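Local coordinates for uracil-dna glycosylase (Deinococcus radiodurans, PDB 4UQM), which belongs to the uracil-DNA glycosylase superfamily, a family of enzymes with an alpha/beta fold built round a central parallel sheet, at residues E25-A30 with T70-V75; A143-R148 with K158-F163; K174-V179 with A231-V236. The protein carries 1 engineered substitution. All coordinates share one frame; numbering follows the deposited sequence.

How the interactions relate
Interactions 1 and 3 are neighbours, with centres about 16 Å apart, and they touch directly: Lys-174 NZ lies 2.8 Å from Leu-72 O, and Arg-233 NH1 lies 3.3 Å from Val-75 O, both probable hydrogen bonds. Residues 70-75 thus take part in both: helix 25-35 packs on them in interaction 1, and Lys-174 and Arg-233 of interaction 3 reach their carbonyls. Interaction 2 stands apart, its centre about 19 Å from that of interaction 1 and about 27 Å from that of interaction 3, which lies on the opposite side of the chain's centre. The nearest atom of interaction 2 is about 8 Å from the bound nucleic acid, against about 21 Å for interaction 1 and about 17 Å for interaction 3.

Interaction 1 (E25-A30 with T70-V75); sequences EDWQEA and TPLGEV
Trp-27 and Leu-72 meet with their side chains at a slant, joining helix 25-35 to the short 3-10 turn that leads into strand 77-81 of the central parallel sheet of this alpha/beta fold. Leu-72 CB sits almost on the normal of the six-membered ring of Trp-27, 3.8 Å from its centroid, in a CH-pi contact. Leu-72 N lies over the same face, nearer the rim, while Leu-72 CD1 reaches ring atom CH2 of Trp-27 at 3.8 Å. At the ring edge, and in its plane, Trp-27 NE1 donates to Thr-70 O over 2.8 Å with an N-H...O angle of 161°. Edge bond and face packing together fix the rotation of the indole, which also touches Val-167 and Val-171 of helix 160-172.

Asp-26 grips the turn beside it. Its chi1 of 55° places CG between the backbone N and the carbonyl carbon, and the carboxylate is presented to two successive amides. OD1 of Asp-26 accepts from Leu-72 N at 3.1 Å, and OD2 accepts the straighter bond, 163°, from Gly-73 N at 2.9 Å. Both donors approach from above the carboxylate plane, satisfying the amide groups with which the 3-10 turn begins. One helical turn further on, Ala-30 CB closes on Leu-72 CD2 at 4.0 Å.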
loop_
_atom_site.group_PDB
_atom_site.type_symbol
_atom_site.label_atom_id
_atom_site.label_comp_id
_atom_site.label_asym_id
_atom_site.label_seq_id
_atom_site.Cartn_x
_atom_site.Cartn_y
_atom_site.Cartn_z
ATOM N N GLU A 25 -0.894 -3.991 -18.141
ATOM C CA GLU A 25 -0.477 -3.073 -19.198
ATOM C C GLU A 25 -0.735 -1.630 -18.843
ATOM O O GLU A 25 0.023 -0.771 -19.238
ATOM C CB GLU A 25 -1.269 -3.364 -20.497
ATOM C CG GLU A 25 -1.055 -2.395 -21.690
ATOM C CD GLU A 25 -2.122 -2.457 -22.792
ATOM O OE1 GLU A 25 -3.028 -3.323 -22.755
ATOM O OE2 GLU A 25 -2.075 -1.637 -23.748
ATOM N N ASP A 26 -1.827 -1.359 -18.129
ATOM C CA ASP A 26 -2.134 0.023 -17.758
ATOM C C ASP A 26 -1.074 0.621 -16.853
ATOM O O ASP A 26 -0.676 1.769 -17.055
ATOM C CB ASP A 26 -3.576 0.203 -17.231
ATOM C CG ASP A 26 -3.956 -0.681 -16.073
ATOM O OD1 ASP A 26 -3.115 -1.279 -15.355
ATOM O OD2 ASP A 26 -5.209 -0.720 -15.853
ATOM N N TRP A 27 -0.596 -0.159 -15.895
ATOM C CA TRP A 27 0.523 0.293 -15.064
ATOM C C TRP A 27 1.797 0.456 -15.894
ATOM O O TRP A 27 2.533 1.443 -15.730
ATOM C CB TRP A 27 0.807 -0.655 -13.920
ATOM C CG TRP A 27 -0.120 -0.604 -12.750
ATOM C CD1 TRP A 27 -0.795 -1.669 -12.202
ATOM C CD2 TRP A 27 -0.435 0.544 -11.923
ATOM N NE1 TRP A 27 -1.526 -1.246 -11.089
ATOM C CE2 TRP A 27 -1.331 0.106 -10.924
ATOM C CE3 TRP A 27 -0.052 1.890 -11.945
ATOM C CZ2 TRP A 27 -1.826 0.966 -9.932
ATOM C CZ3 TRP A 27 -0.511 2.726 -10.965
ATOM C CH2 TRP A 27 -1.423 2.275 -9.985
ATOM N N GLN A 28 2.068 -0.484 -16.804
ATOM C CA GLN A 28 3.286 -0.382 -17.602
ATOM C C GLN A 28 3.288 0.908 -18.409
ATOM O O GLN A 28 4.303 1.611 -18.481
ATOM C CB GLN A 28 3.443 -1.578 -18.542
ATOM C CG GLN A 28 3.725 -2.975 -17.974
ATOM C CD GLN A 28 5.096 -3.211 -17.283
ATOM O OE1 GLN A 28 5.781 -2.256 -16.848
ATOM N NE2 GLN A 28 5.495 -4.518 -17.154
ATOM N N GLU A 29 2.154 1.241 -19.008
ATOM C CA GLU A 29 2.048 2.475 -19.786
ATOM C C GLU A 29 2.176 3.729 -18.951
ATOM O O GLU A 29 2.890 4.665 -19.319
ATOM C CB GLU A 29 0.758 2.494 -20.617
ATOM C CG GLU A 29 0.753 1.434 -21.685
ATOM C CD GLU A 29 -0.508 1.399 -22.525
ATOM O OE1 GLU A 29 -1.285 2.375 -22.500
ATOM O OE2 GLU A 29 -0.690 0.371 -23.236
ATOM N N ALA A 30 1.521 3.743 -17.803
ATOM C CA ALA A 30 1.571 4.926 -16.907
ATOM C C ALA A 30 2.946 5.135 -16.322
ATOM O O ALA A 30 3.398 6.264 -16.181
ATOM C CB ALA A 30 0.534 4.810 -15.817
ATOM N N THR A 70 -3.606 -5.363 -8.356
ATOM C CA THR A 70 -4.645 -4.356 -8.572
ATOM C C THR A 70 -4.243 -3.456 -9.752
ATOM O O THR A 70 -3.552 -2.482 -9.539
ATOM C CB THR A 70 -4.825 -3.513 -7.314
ATOM O OG1 THR A 70 -4.985 -4.388 -6.171
ATOM C CG2 THR A 70 -6.046 -2.630 -7.471
ATOM N N PRO A 71 -4.728 -3.736 -10.971
ATOM C CA PRO A 71 -4.480 -2.885 -12.161
ATOM C C PRO A 71 -4.941 -1.438 -11.927
ATOM O O PRO A 71 -5.892 -1.203 -11.170
ATOM C CB PRO A 71 -5.327 -3.535 -13.247
ATOM C CG PRO A 71 -5.386 -4.990 -12.827
ATOM C CD PRO A 71 -5.444 -4.976 -11.310
ATOM N N LEU A 72 -4.283 -0.475 -12.569
ATOM C CA LEU A 72 -4.640 0.921 -12.420
ATOM C C LEU A 72 -6.123 1.160 -12.659
ATOM O O LEU A 72 -6.785 1.883 -11.903
ATOM C CB LEU A 72 -3.814 1.742 -13.431
ATOM C CG LEU A 72 -4.078 3.242 -13.541
ATOM C CD1 LEU A 72 -4.040 3.937 -12.189
ATOM C CD2 LEU A 72 -3.103 3.861 -14.536
ATOM N N GLY A 73 -6.659 0.571 -13.711
ATOM C CA GLY A 73 -8.068 0.705 -14.011
ATOM C C GLY A 73 -9.032 0.168 -12.962
ATOM O O GLY A 73 -10.228 0.514 -13.001
ATOM N N GLU A 74 -8.565 -0.715 -12.073
ATOM C CA GLU A 74 -9.412 -1.281 -11.039
ATOM C C GLU A 74 -9.290 -0.565 -9.711
ATOM O O GLU A 74 -10.076 -0.850 -8.823
ATOM C CB GLU A 74 -9.043 -2.754 -10.827
ATOM C CG GLU A 74 -9.311 -3.572 -12.082
ATOM C CD GLU A 74 -9.135 -5.071 -11.952
ATOM O OE1 GLU A 74 -9.131 -5.611 -10.852
ATOM O OE2 GLU A 74 -9.041 -5.741 -13.011
ATOM N N VAL A 75 -8.380 0.381 -9.567
ATOM C CA VAL A 75 -8.179 1.015 -8.259
ATOM C C VAL A 75 -9.402 1.852 -7.869
ATOM O O VAL A 75 -9.785 2.748 -8.588
ATOM C CB VAL A 75 -6.917 1.915 -8.245
ATOM C CG1 VAL A 75 -6.734 2.593 -6.907
ATOM C CG2 VAL A 75 -5.674 1.115 -8.582
#

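Interaction 2 (A143-R148 with K158-F163); sequences AVLTVR and KGWEHF
Leu-145 lies across one face of the Trp-160 indole, its side chain at about a right angle to that of the tryptophan. The two residues belong to a beta-alpha-beta crossover of the central sheet: Leu-145 is in the loop that follows strand 138-142, and Trp-160 is in the first turn of helix 160-172, which leads on to the parallel strand 179-183. Leu-145 CB stands 3.6 Å from the centroid of the six-membered ring of Trp-160 and only 3° off its normal, a CH-pi contact centred on the ring. From there the leucine reaches on with CD1, which meets Trp-160 CZ3 at 3.7 Å and Phe-163 CE2 at 4.1 Å. Phe-163 in turn brings CD2 to the edge of the indole, in its plane. Leu-145 N lies over the indole as well, 3.6 Å from Trp-160 CG, so backbone and side chain of one residue lie over the same face.

The polar corner of the indole is held by Thr-146. With chi1 at 54° its hydroxyl sits between the backbone N and the carbonyl carbon, and Trp-160 NE1 donates to Thr-146 OG1 over 2.8 Å at an angle of 153°, the oxygen being tilted somewhat from the ring plane. The same hydroxyl is hydrogen-bonded to His-155 ND1, which leaves this buried oxygen with two polar partners.

Val-144 divides its methyls between the first two residues of helix 160-172. CG1 of Val-144 packs against Trp-160 CD1 at 3.8 Å. Glu-161 bends at chi2 and carries its carboxylate back to the valine; its OE2 is hydrogen-bonded to Gly-157 N and lies 3.3 Å from Val-144 CG2.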
loop_
_atom_site.group_PDB
_atom_site.type_symbol
_atom_site.label_atom_id
_atom_site.label_comp_id
_atom_site.label_asym_id
_atom_site.label_seq_id
_atom_site.Cartn_x
_atom_site.Cartn_y
_atom_site.Cartn_z
ATOM N N ALA A 143 4.796 4.010 0.955
ATOM C CA ALA A 143 5.531 5.088 0.374
ATOM C C ALA A 143 6.907 4.679 -0.145
ATOM O O ALA A 143 7.408 5.276 -1.141
ATOM C CB ALA A 143 5.642 6.250 1.352
ATOM N N VAL A 144 7.517 3.748 0.581
ATOM C CA VAL A 144 8.826 3.189 0.273
ATOM C C VAL A 144 8.596 1.703 0.136
ATOM O O VAL A 144 7.870 1.112 0.958
ATOM C CB VAL A 144 9.831 3.547 1.423
ATOM C CG1 VAL A 144 11.058 2.662 1.474
ATOM C CG2 VAL A 144 10.157 5.038 1.357
ATOM N N LEU A 145 9.195 1.057 -0.894
ATOM C CA LEU A 145 8.819 -0.321 -1.235
ATOM C C LEU A 145 9.804 -1.402 -0.867
ATOM O O LEU A 145 9.567 -2.609 -1.117
ATOM C CB LEU A 145 8.466 -0.392 -2.725
ATOM C CG LEU A 145 7.229 0.441 -3.141
ATOM C CD1 LEU A 145 6.964 0.157 -4.600
ATOM C CD2 LEU A 145 5.964 0.044 -2.373
ATOM N N THR A 146 10.894 -1.002 -0.187
ATOM C CA THR A 146 11.833 -1.988 0.387
ATOM C C THR A 146 12.313 -1.470 1.748
ATOM O O THR A 146 12.133 -0.282 2.081
ATOM C CB THR A 146 13.063 -2.174 -0.533
ATOM O OG1 THR A 146 13.686 -0.917 -0.812
ATOM C CG2 THR A 146 12.703 -2.884 -1.842
ATOM N N VAL A 147 12.913 -2.354 2.527
ATOM C CA VAL A 147 13.451 -2.013 3.842
ATOM C C VAL A 147 14.545 -2.987 4.212
ATOM O O VAL A 147 14.531 -4.148 3.818
ATOM C CB VAL A 147 12.323 -2.044 4.885
ATOM C CG1 VAL A 147 11.722 -3.440 5.053
ATOM C CG2 VAL A 147 12.784 -1.486 6.224
ATOM N N ARG A 148 15.551 -2.502 4.910
ATOM C CA ARG A 148 16.579 -3.379 5.488
ATOM C C ARG A 148 16.028 -4.079 6.728
ATOM O O ARG A 148 15.298 -3.466 7.547
ATOM C CB ARG A 148 17.814 -2.535 5.843
ATOM C CG ARG A 148 19.085 -3.287 6.085
ATOM C CD ARG A 148 20.182 -2.296 6.450
ATOM N NE ARG A 148 20.439 -1.160 5.519
ATOM C CZ ARG A 148 21.145 -0.077 5.804
ATOM N NH1 ARG A 148 21.719 0.088 6.981
ATOM N NH2 ARG A 148 21.318 0.855 4.923
ATOM N N LYS A 158 15.754 7.436 -0.737
ATOM C CA LYS A 158 16.693 6.802 -1.675
ATOM C C LYS A 158 16.155 6.707 -3.092
ATOM O O LYS A 158 16.818 6.122 -3.955
ATOM C CB LYS A 158 16.972 5.387 -1.179
ATOM C CG LYS A 158 17.480 5.323 0.250
ATOM C CD LYS A 158 18.783 6.078 0.372
ATOM C CE LYS A 158 19.423 5.917 1.727
ATOM N NZ LYS A 158 20.579 6.881 1.777
ATOM N N GLY A 159 14.992 7.287 -3.359
ATOM C CA GLY A 159 14.391 7.283 -4.660
ATOM C C GLY A 159 13.032 6.695 -4.750
ATOM O O GLY A 159 12.301 6.994 -5.695
ATOM N N TRP A 160 12.607 5.886 -3.763
ATOM C CA TRP A 160 11.280 5.312 -3.883
ATOM C C TRP A 160 10.178 6.363 -3.903
ATOM O O TRP A 160 9.125 6.171 -4.521
ATOM C CB TRP A 160 10.962 4.336 -2.726
ATOM C CG TRP A 160 11.509 2.963 -2.890
ATOM C CD1 TRP A 160 12.407 2.307 -2.065
ATOM C CD2 TRP A 160 11.198 2.061 -3.938
ATOM N NE1 TRP A 160 12.646 1.035 -2.556
ATOM C CE2 TRP A 160 11.921 0.876 -3.710
ATOM C CE3 TRP A 160 10.375 2.133 -5.069
ATOM C CZ2 TRP A 160 11.846 -0.209 -4.590
ATOM C CZ3 TRP A 160 10.303 1.053 -5.939
ATOM C CH2 TRP A 160 11.026 -0.098 -5.679
ATOM N N GLU A 161 10.373 7.436 -3.140
ATOM C CA GLU A 161 9.314 8.446 -3.033
ATOM C C GLU A 161 8.965 9.078 -4.351
ATOM O O GLU A 161 7.787 9.365 -4.578
ATOM C CB GLU A 161 9.700 9.535 -2.024
ATOM C CG GLU A 161 9.776 9.059 -0.577
ATOM C CD GLU A 161 11.086 8.412 -0.144
ATOM O OE1 GLU A 161 11.991 8.162 -0.998
ATOM O OE2 GLU A 161 11.226 8.182 1.098
ATOM N N HIS A 162 9.931 9.216 -5.260
ATOM C CA HIS A 162 9.600 9.727 -6.593
ATOM C C HIS A 162 8.729 8.712 -7.334
ATOM O O HIS A 162 7.811 9.070 -8.045
ATOM C CB HIS A 162 10.878 9.956 -7.385
ATOM C CG HIS A 162 11.736 11.041 -6.853
ATOM N ND1 HIS A 162 11.267 12.321 -6.666
ATOM C CD2 HIS A 162 13.048 11.062 -6.530
ATOM C CE1 HIS A 162 12.258 13.084 -6.221
ATOM N NE2 HIS A 162 13.342 12.333 -6.101
ATOM N N PHE A 163 9.064 7.443 -7.203
ATOM C CA PHE A 163 8.290 6.392 -7.876
ATOM C C PHE A 163 6.873 6.296 -7.296
ATOM O O PHE A 163 5.890 6.232 -8.058
ATOM C CB PHE A 163 8.990 5.060 -7.736
ATOM C CG PHE A 163 8.230 3.927 -8.385
ATOM C CD1 PHE A 163 8.251 3.782 -9.764
ATOM C CD2 PHE A 163 7.419 3.086 -7.620
ATOM C CE1 PHE A 163 7.485 2.788 -10.367
ATOM C CE2 PHE A 163 6.675 2.085 -8.211
ATOM C CZ PHE A 163 6.727 1.906 -9.588
#

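Interaction 3 (K174-V179 with A231-V236); sequences KEERVV and AGRGPV
A Schellman motif ends helix 220-230 at Gly-232, and the residues on its two sides, Ala-231 and Arg-233, pack on Glu-176 and Arg-177 in the loop before strand 179-183. The guanidinium of Arg-233 is central to the contact. Its NH1 donates to Arg-177 O over 2.8 Å along an essentially straight N-H...O line of 177°. The oxygen lies in the guanidinium plane, whereas the donor comes from above the carbonyl plane. NH1 of Arg-233 is also hydrogen-bonded to Val-75 O, so this one nitrogen joins the segment after helix 220-230 to two loops, each of which runs into a strand of the sheet.

Glu-176 lies across the face of the same guanidinium. Carboxylate and guanidinium are stacked with their planes 1° apart, and Glu-176 CG rests on Arg-233 CD at 3.7 Å. The salt bridge is long, Glu-176 OE1 lying 3.8 Å from Arg-233 NE; with the oxygen stacked over the guanidinium rather than at its rim, the attraction is probably one of charges alone, while the directed bond goes to the backbone.

Arg-177 makes the other half of the contact with its aliphatic part. Having CG anti to the backbone N (chi1 175°) sets the chain alongside Ala-231, whose CB lies 3.6 Å from Arg-177 CD and 3.7 Å from Arg-177 CB. Beyond, the polar end of Arg-177 is engaged elsewhere: NE bonds to Asn-198 O, and NH1 to Ala-227 O of helix 220-230. One arginine thus bonds to a carbonyl in each direction between loop and helix with its exit. Gly-232 at positive phi marks the Schellman motif, a characteristic C-terminal end of a helix, here packed beside the loop entering the parallel sheet.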
loop_
_atom_site.group_PDB
_atom_site.type_symbol
_atom_site.label_atom_id
_atom_site.label_comp_id
_atom_site.label_asym_id
_atom_site.label_seq_id
_atom_site.Cartn_x
_atom_site.Cartn_y
_atom_site.Cartn_z
ATOM N N LYS A 174 -7.150 9.491 -12.698
ATOM C CA LYS A 174 -8.437 8.845 -13.006
ATOM C C LYS A 174 -9.586 9.806 -12.724
ATOM O O LYS A 174 -9.550 10.574 -11.754
ATOM C CB LYS A 174 -8.617 7.559 -12.204
ATOM C CG LYS A 174 -7.653 6.409 -12.537
ATOM C CD LYS A 174 -7.598 5.409 -11.391
ATOM C CE LYS A 174 -8.882 4.747 -11.037
ATOM N NZ LYS A 174 -9.064 3.398 -11.519
ATOM N N GLU A 175 -10.624 9.701 -13.536
ATOM C CA GLU A 175 -11.795 10.566 -13.422
ATOM C C GLU A 175 -12.743 10.085 -12.319
ATOM O O GLU A 175 -13.229 10.890 -11.530
ATOM C CB GLU A 175 -12.465 10.729 -14.802
ATOM C CG GLU A 175 -11.475 11.371 -15.800
ATOM C CD GLU A 175 -11.901 11.455 -17.263
ATOM O OE1 GLU A 175 -12.260 10.400 -17.885
ATOM O OE2 GLU A 175 -11.767 12.587 -17.822
ATOM N N GLU A 176 -12.927 8.785 -12.222
ATOM C CA GLU A 176 -13.835 8.229 -11.207
ATOM C C GLU A 176 -13.212 8.261 -9.842
ATOM O O GLU A 176 -12.016 8.074 -9.715
ATOM C CB GLU A 176 -14.267 6.812 -11.515
ATOM C CG GLU A 176 -15.685 6.576 -11.001
ATOM C CD GLU A 176 -16.361 5.368 -11.611
ATOM O OE1 GLU A 176 -15.627 4.557 -12.248
ATOM O OE2 GLU A 176 -17.612 5.247 -11.467
ATOM N N ARG A 177 -14.052 8.525 -8.843
ATOM C CA ARG A 177 -13.609 8.636 -7.467
ATOM C C ARG A 177 -12.697 7.500 -6.997
ATOM O O ARG A 177 -13.010 6.302 -7.080
ATOM C CB ARG A 177 -14.813 8.679 -6.512
ATOM C CG ARG A 177 -14.403 8.674 -5.044
ATOM C CD ARG A 177 -15.492 9.194 -4.160
ATOM N NE ARG A 177 -15.686 10.657 -4.270
ATOM C CZ ARG A 177 -16.533 11.342 -3.520
ATOM N NH1 ARG A 177 -17.407 10.711 -2.724
ATOM N NH2 ARG A 177 -16.590 12.666 -3.617
ATOM N N VAL A 178 -11.580 7.892 -6.424
ATOM C CA VAL A 178 -10.706 7.045 -5.654
ATOM C C VAL A 178 -10.600 7.623 -4.251
ATOM O O VAL A 178 -10.464 8.858 -4.055
ATOM C CB VAL A 178 -9.315 6.954 -6.308
ATOM C CG1 VAL A 178 -8.384 6.180 -5.456
ATOM C CG2 VAL A 178 -9.449 6.294 -7.677
ATOM N N VAL A 179 -10.662 6.743 -3.271
ATOM C CA VAL A 179 -10.374 7.112 -1.887
ATOM C C VAL A 179 -8.942 6.775 -1.563
ATOM O O VAL A 179 -8.527 5.604 -1.651
ATOM C CB VAL A 179 -11.360 6.421 -0.924
ATOM C CG1 VAL A 179 -11.070 6.811 0.534
ATOM C CG2 VAL A 179 -12.837 6.644 -1.289
ATOM N N ALA A 231 -20.427 8.301 -4.643
ATOM C CA ALA A 231 -19.988 8.414 -6.039
ATOM C C ALA A 231 -20.520 7.323 -6.983
ATOM O O ALA A 231 -20.140 7.260 -8.141
ATOM C CB ALA A 231 -18.456 8.469 -6.094
ATOM N N GLY A 232 -21.377 6.429 -6.497
ATOM C CA GLY A 232 -21.863 5.326 -7.343
ATOM C C GLY A 232 -20.857 4.215 -7.592
ATOM O O GLY A 232 -21.039 3.368 -8.479
ATOM N N ARG A 233 -19.806 4.189 -6.790
ATOM C CA ARG A 233 -18.881 3.107 -6.782
ATOM C C ARG A 233 -19.439 2.186 -5.649
ATOM O O ARG A 233 -20.101 2.607 -4.678
ATOM C CB ARG A 233 -17.437 3.606 -6.577
ATOM C CG ARG A 233 -17.016 4.701 -7.552
ATOM C CD ARG A 233 -15.530 4.753 -7.827
ATOM N NE ARG A 233 -15.131 3.591 -8.626
ATOM C CZ ARG A 233 -13.900 3.294 -9.044
ATOM N NH1 ARG A 233 -12.822 4.015 -8.745
ATOM N NH2 ARG A 233 -13.749 2.181 -9.740
ATOM N N GLY A 234 -19.212 0.920 -5.801
ATOM C CA GLY A 234 -19.550 -0.035 -4.789
ATOM C C GLY A 234 -18.602 0.052 -3.601
ATOM O O GLY A 234 -17.426 0.369 -3.757
ATOM N N PRO A 235 -19.121 -0.260 -2.429
ATOM C CA PRO A 235 -18.276 -0.301 -1.230
ATOM C C PRO A 235 -17.320 -1.461 -1.283
ATOM O O PRO A 235 -17.507 -2.391 -2.040
ATOM C CB PRO A 235 -19.268 -0.513 -0.116
ATOM C CG PRO A 235 -20.476 -1.144 -0.736
ATOM C CD PRO A 235 -20.503 -0.705 -2.155
ATOM N N VAL A 236 -16.291 -1.354 -0.496
ATOM C CA VAL A 236 -15.405 -2.486 -0.263
ATOM C C VAL A 236 -16.030 -3.443 0.738
ATOM O O VAL A 236 -16.605 -3.055 1.742
ATOM C CB VAL A 236 -14.046 -1.998 0.337
ATOM C CG1 VAL A 236 -13.129 -3.173 0.723
ATOM C CG2 VAL A 236 -13.324 -1.076 -0.642
#